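Local coordinates for MaoC domain protein dehydratase (Chloroflexus aurantiacus, PDB 4E3E) that catalyses the reversible dehydration of beta-methylmalyl-CoA to mesaconyl-CoA in the glyoxylate assimilation cycle, working as a homodimer, at residues Gly74-Asp79 / Leu140-Trp145; Ile80-Ile85 / Gln226-Val231. One frame throughout, in Å; residues are numbered along the deposited sequence.

Interaction 1 (Gly74-Asp79 / Leu140-Trp145)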
loop_
_atom_site.group_PDB
_atom_site.type_symbol
_atom_site.label_atom_id
_atom_site.label_comp_id
_atom_site.label_asym_id
_atom_site.label_seq_id
_atom_site.Cartn_x
_atom_site.Cartn_y
_atom_site.Cartn_z
ATOM N N GLY A 74 6.278 -15.653 -7.974
ATOM C CA GLY A 74 5.153 -15.905 -7.069
ATOM C C GLY A 74 4.136 -16.917 -7.585
ATOM O O GLY A 74 3.677 -17.764 -6.831
ATOM N N LYS A 75 3.779 -16.825 -8.868
ATOM C CA LYS A 75 2.857 -17.783 -9.487
ATOM C C LYS A 75 3.318 -19.236 -9.377
ATOM O O LYS A 75 2.482 -20.149 -9.341
ATOM C CB LYS A 75 2.662 -17.493 -10.980
ATOM C CG LYS A 75 2.326 -16.068 -11.322
ATOM C CD LYS A 75 0.980 -15.718 -10.778
ATOM C CE LYS A 75 1.039 -14.479 -9.905
ATOM N NZ LYS A 75 -0.328 -14.513 -9.342
ATOM N N THR A 76 4.633 -19.443 -9.350
ATOM C CA THR A 76 5.199 -20.798 -9.364
ATOM C C THR A 76 5.227 -21.381 -7.960
ATOM O O THR A 76 5.311 -22.607 -7.789
ATOM C CB THR A 76 6.648 -20.847 -9.926
ATOM O OG1 THR A 76 7.596 -20.368 -8.944
ATOM C CG2 THR A 76 6.764 -20.063 -11.207
ATOM N N VAL A 77 5.152 -20.506 -6.961
ATOM C CA VAL A 77 5.313 -20.948 -5.556
ATOM C C VAL A 77 4.343 -22.072 -5.101
ATOM O O VAL A 77 4.797 -23.077 -4.513
ATOM C CB VAL A 77 5.335 -19.753 -4.581
ATOM C CG1 VAL A 77 5.285 -20.222 -3.119
ATOM C CG2 VAL A 77 6.587 -18.912 -4.826
ATOM N N PRO A 78 3.021 -21.930 -5.373
ATOM C CA PRO A 78 2.091 -22.995 -4.942
ATOM C C PRO A 78 2.496 -24.401 -5.422
ATOM O O PRO A 78 2.384 -25.359 -4.656
ATOM C CB PRO A 78 0.755 -22.569 -5.580
ATOM C CG PRO A 78 0.869 -21.085 -5.724
ATOM C CD PRO A 78 2.308 -20.877 -6.134
ATOM N N ASP A 79 3.000 -24.505 -6.653
ATOM C CA ASP A 79 3.308 -25.801 -7.275
ATOM C C ASP A 79 4.757 -26.263 -7.147
ATOM O O ASP A 79 5.036 -27.459 -7.243
ATOM C CB ASP A 79 2.935 -25.763 -8.755
ATOM C CG ASP A 79 1.493 -25.366 -8.972
ATOM O OD1 ASP A 79 0.611 -25.987 -8.354
ATOM O OD2 ASP A 79 1.233 -24.430 -9.743
ATOM N N LEU A 140 9.865 -13.014 -19.505
ATOM C CA LEU A 140 10.904 -13.509 -18.620
ATOM C C LEU A 140 10.950 -15.029 -18.665
ATOM O O LEU A 140 9.908 -15.697 -18.643
ATOM C CB LEU A 140 10.624 -13.063 -17.189
ATOM C CG LEU A 140 11.509 -13.626 -16.066
ATOM C CD1 LEU A 140 12.957 -13.179 -16.242
ATOM C CD2 LEU A 140 10.968 -13.214 -14.700
ATOM N N GLU A 141 12.162 -15.561 -18.740
ATOM C CA GLU A 141 12.405 -16.979 -18.478
ATOM C C GLU A 141 13.637 -17.119 -17.581
ATOM O O GLU A 141 14.552 -16.303 -17.644
ATOM C CB GLU A 141 12.573 -17.774 -19.781
ATOM C CG GLU A 141 13.780 -17.359 -20.617
ATOM C CD GLU A 141 13.957 -18.217 -21.853
ATOM O OE1 GLU A 141 13.719 -19.436 -21.785
ATOM O OE2 GLU A 141 14.334 -17.674 -22.898
ATOM N N TYR A 142 13.660 -18.145 -16.747
ATOM C CA TYR A 142 14.816 -18.399 -15.885
ATOM C C TYR A 142 14.781 -19.848 -15.411
ATOM O O TYR A 142 13.764 -20.546 -15.557
ATOM C CB TYR A 142 14.855 -17.436 -14.682
ATOM C CG TYR A 142 13.652 -17.565 -13.773
ATOM C CD1 TYR A 142 13.584 -18.578 -12.817
ATOM C CD2 TYR A 142 12.573 -16.683 -13.881
ATOM C CE1 TYR A 142 12.469 -18.719 -11.993
ATOM C CE2 TYR A 142 11.456 -16.812 -13.065
ATOM C CZ TYR A 142 11.410 -17.836 -12.122
ATOM O OH TYR A 142 10.312 -17.988 -11.305
ATOM N N ILE A 143 15.899 -20.287 -14.849
ATOM C CA ILE A 143 15.986 -21.578 -14.205
ATOM C C ILE A 143 16.197 -21.307 -12.730
ATOM O O ILE A 143 16.943 -20.404 -12.356
ATOM C CB ILE A 143 17.166 -22.401 -14.768
ATOM C CG1 ILE A 143 16.880 -22.816 -16.218
ATOM C CG2 ILE A 143 17.469 -23.614 -13.893
ATOM C CD1 ILE A 143 18.132 -23.176 -16.982
ATOM N N ARG A 144 15.517 -22.061 -11.879
ATOM C CA ARG A 144 15.836 -22.018 -10.469
ATOM C C ARG A 144 15.812 -23.438 -9.951
ATOM O O ARG A 144 15.201 -24.326 -10.569
ATOM C CB ARG A 144 14.888 -21.079 -9.685
ATOM C CG ARG A 144 13.516 -21.631 -9.296
ATOM C CD ARG A 144 12.809 -20.631 -8.396
ATOM N NE ARG A 144 11.387 -20.897 -8.159
ATOM C CZ ARG A 144 10.861 -21.185 -6.966
ATOM N NH1 ARG A 144 11.634 -21.278 -5.873
ATOM N NH2 ARG A 144 9.547 -21.375 -6.860
ATOM N N TRP A 145 16.499 -23.662 -8.840
ATOM C CA TRP A 145 16.449 -24.962 -8.197
ATOM C C TRP A 145 16.225 -24.806 -6.733
ATOM O O TRP A 145 16.692 -23.842 -6.126
ATOM C CB TRP A 145 17.642 -25.861 -8.559
ATOM C CG TRP A 145 19.023 -25.305 -8.291
ATOM C CD1 TRP A 145 19.901 -25.687 -7.284
ATOM C CD2 TRP A 145 19.752 -24.283 -9.064
ATOM N NE1 TRP A 145 21.081 -24.985 -7.362
ATOM C CE2 TRP A 145 21.061 -24.128 -8.404
ATOM C CE3 TRP A 145 19.464 -23.506 -10.189
ATOM C CZ2 TRP A 145 22.014 -23.223 -8.858
ATOM C CZ3 TRP A 145 20.434 -22.597 -10.640
ATOM C CH2 TRP A 145 21.677 -22.460 -9.988
HETATM O O HOH W 1 9.978 -20.608 -10.596
#

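Interaction 2 (Ile80-Ile85 / Gln226-Val231)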
loop_
_atom_site.group_PDB
_atom_site.type_symbol
_atom_site.label_atom_id
_atom_site.label_comp_id
_atom_site.label_asym_id
_atom_site.label_seq_id
_atom_site.Cartn_x
_atom_site.Cartn_y
_atom_site.Cartn_z
ATOM N N ILE A 80 5.680 -25.325 -6.949
ATOM C CA ILE A 80 7.104 -25.657 -6.950
ATOM C C ILE A 80 7.720 -25.614 -5.557
ATOM O O ILE A 80 8.421 -26.546 -5.171
ATOM C CB ILE A 80 7.899 -24.738 -7.917
ATOM C CG1 ILE A 80 7.311 -24.799 -9.330
ATOM C CG2 ILE A 80 9.399 -25.063 -7.905
ATOM C CD1 ILE A 80 7.225 -26.185 -9.937
ATOM N N SER A 81 7.465 -24.547 -4.803
ATOM C CA SER A 81 8.233 -24.312 -3.577
ATOM C C SER A 81 7.397 -24.234 -2.308
ATOM O O SER A 81 7.934 -23.929 -1.241
ATOM C CB SER A 81 9.154 -23.085 -3.713
ATOM O OG SER A 81 8.439 -21.937 -4.156
ATOM N N LEU A 82 6.102 -24.523 -2.410
ATOM C CA LEU A 82 5.259 -24.584 -1.218
ATOM C C LEU A 82 5.894 -25.472 -0.126
ATOM O O LEU A 82 5.899 -25.109 1.046
ATOM C CB LEU A 82 3.836 -25.048 -1.554
ATOM C CG LEU A 82 2.812 -24.898 -0.417
ATOM C CD1 LEU A 82 2.662 -23.444 0.022
ATOM C CD2 LEU A 82 1.459 -25.480 -0.808
ATOM N N ASN A 83 6.459 -26.611 -0.534
ATOM C CA ASN A 83 7.087 -27.549 0.395
ATOM C C ASN A 83 8.624 -27.551 0.357
ATOM O O ASN A 83 9.262 -28.546 0.705
ATOM C CB ASN A 83 6.533 -28.952 0.148
ATOM C CG ASN A 83 5.028 -28.988 0.234
ATOM O OD1 ASN A 83 4.468 -28.709 1.292
ATOM N ND2 ASN A 83 4.358 -29.274 -0.892
ATOM N N ALA A 84 9.203 -26.423 -0.057
ATOM C CA ALA A 84 10.657 -26.270 -0.171
ATOM C C ALA A 84 11.301 -25.837 1.139
ATOM O O ALA A 84 10.697 -25.098 1.920
ATOM C CB ALA A 84 11.007 -25.282 -1.283
ATOM N N ILE A 85 12.529 -26.307 1.368
ATOM C CA ILE A 85 13.367 -25.858 2.492
ATOM C C ILE A 85 14.075 -24.550 2.111
ATOM O O ILE A 85 14.168 -23.638 2.924
ATOM C CB ILE A 85 14.434 -26.914 2.894
ATOM C CG1 ILE A 85 13.799 -28.287 3.180
ATOM C CG2 ILE A 85 15.286 -26.444 4.083
ATOM C CD1 ILE A 85 13.041 -28.382 4.486
ATOM N N GLN A 226 1.342 -12.385 -4.838
ATOM C CA GLN A 226 0.470 -13.570 -4.676
ATOM C C GLN A 226 1.355 -14.826 -4.443
ATOM O O GLN A 226 1.137 -15.917 -4.983
ATOM C CB GLN A 226 -0.516 -13.669 -5.849
ATOM C CG GLN A 226 -1.595 -12.570 -5.791
ATOM C CD GLN A 226 -2.288 -12.402 -7.125
ATOM O OE1 GLN A 226 -1.625 -12.307 -8.148
ATOM N NE2 GLN A 226 -3.632 -12.400 -7.126
ATOM N N ASN A 227 2.388 -14.608 -3.640
ATOM C CA ASN A 227 3.351 -15.630 -3.238
ATOM C C ASN A 227 2.846 -16.138 -1.894
ATOM O O ASN A 227 2.634 -15.357 -0.974
ATOM C CB ASN A 227 4.759 -14.996 -3.151
ATOM C CG ASN A 227 5.825 -15.911 -2.516
ATOM O OD1 ASN A 227 5.532 -16.796 -1.720
ATOM N ND2 ASN A 227 7.088 -15.675 -2.878
ATOM N N THR A 228 2.615 -17.443 -1.796
ATOM C CA THR A 228 1.924 -18.001 -0.633
ATOM C C THR A 228 2.798 -18.749 0.357
ATOM O O THR A 228 2.236 -19.373 1.249
ATOM C CB THR A 228 0.858 -19.025 -1.045
ATOM O OG1 THR A 228 1.500 -20.104 -1.745
ATOM C CG2 THR A 228 -0.202 -18.389 -1.963
ATOM N N ALA A 229 4.126 -18.753 0.181
ATOM C CA ALA A 229 4.997 -19.580 1.035
ATOM C C ALA A 229 4.745 -19.217 2.485
ATOM O O ALA A 229 4.699 -18.047 2.835
ATOM C CB ALA A 229 6.486 -19.435 0.667
ATOM N N ARG A 230 4.599 -20.235 3.317
ATOM C CA ARG A 230 4.025 -20.096 4.662
ATOM C C ARG A 230 4.995 -19.549 5.716
ATOM O O ARG A 230 4.565 -18.959 6.724
ATOM C CB ARG A 230 3.401 -21.434 5.095
ATOM C CG ARG A 230 2.228 -21.860 4.209
ATOM C CD ARG A 230 1.930 -23.360 4.181
ATOM N NE ARG A 230 0.699 -23.571 3.407
ATOM C CZ ARG A 230 0.220 -24.739 2.983
ATOM N NH1 ARG A 230 0.849 -25.881 3.247
ATOM N NH2 ARG A 230 -0.913 -24.757 2.284
ATOM N N VAL A 231 6.296 -19.739 5.488
ATOM C CA VAL A 231 7.325 -19.162 6.371
ATOM C C VAL A 231 7.264 -17.624 6.434
ATOM O O VAL A 231 7.751 -17.037 7.390
ATOM C CB VAL A 231 8.776 -19.615 6.006
ATOM C CG1 VAL A 231 8.959 -21.111 6.253
ATOM C CG2 VAL A 231 9.141 -19.229 4.567
HETATM O O HOH W 2 5.099 -23.061 2.698
HETATM O O HOH W 3 4.036 -26.388 3.798
#

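Interaction 1 (Gly74-Asp79 / Leu140-Trp145)
T76 of helix 65-80 faces R144 of strand 138-149 where the segments run roughly the same way, their axes 12.4 Å apart at closest approach and inclined at 38°. With so wide a spacing the backbones stay apart, and side chains and one water bridge the gap. R144, its chain extended from CG to NE, reaches across to the helix, and its NH2 donates to T76 OG1 over 3.0 Å; the bond is moderately bent, and the hydroxyl lies 17° out of the guanidinium plane. T76 OG1 can turn back to the carbonyl of F73 as well because it sits between its own backbone N and carbonyl carbon (chi1 77°). A water in the guanidinium plane accepts from R144 NE (2.8 Å), donates to T76 OG1 and hydrogen-bonds to Y142 OH, tying three side chains to one point. Y142 OH also approaches T76 CG2 at 4.1 Å, while V77 CG2 makes a looser, oblique contact with the guanidinium. NH1 of R144 binds N87, a substrate-binding residue by similarity, so this network is a plausible second shell to that site. A long central helix packed on a curved antiparallel sheet is the hallmark of the hot dog fold.

Interaction 2 (Ile80-Ile85 / Gln226-Val231)
L82 and R230 meet at the partly exposed edge of the subunit interface, where the type I beta turn S81-A84 packs against the irregular segment that follows helix 215-224. The turn is closed by A84 N bonding to S81 O, and L82 comes nearest A229 in the backbone, with their CA atoms 5.5 Å apart. The leucine does most of the touching. With CG anti to the backbone N (chi1 -169°), its branch is carried across to the arginine, where CD1 lies over one face of the guanidinium, offset toward the rim and 3.9 Å from R230 NE. CD2 reaches the outer end of the same group, 4.0 Å from R230 NH2, and CD1 also touches T228 OG1. Two waters fill in the polar side: one donates to L82 O and accepts from R230 N (2.9 Å), and the other accepts from R230 NH1 and donates weakly to N83 OD1. Beyond these segments R230 NE forms a salt bridge with D209 of the second subunit, which probably helps to fix the plane that L82 packs against. Replacing R230 by an alanine would probably leave D209 of the second subunit without this charged mate, and L82 without the flat group its methyls pack on. N227 OD1 accepts from A229 N over 3.1 Å at a nearly straight 169°, just after Q226, the first residue to leave the preceding helix, with positive phi. The pair of motifs is a Schellman helix end running directly into an Asx turn.

Helix 65-80 leads from interaction 1 directly along the chain into the turn of interaction 2, and the two centres lie 11 Å apart. They are joined by direct bonds: R144 NH2, which serves T76 in interaction 1, probably also bonds to S81 OG at 3.0 Å, and K75 NZ probably bonds to Q226 OE1 at 2.8 Å. V77 packs between them, its CG1 3.7 Å from N227 OD1. Interaction 1 reaches the substrate site assigned by similarity, whereas interaction 2 has only I85 of that site, at the end of its segment and outside the contact itself. Interaction 1 is buried between helix and sheet; interaction 2 lies at the surface, where R230 pairs with the second subunit.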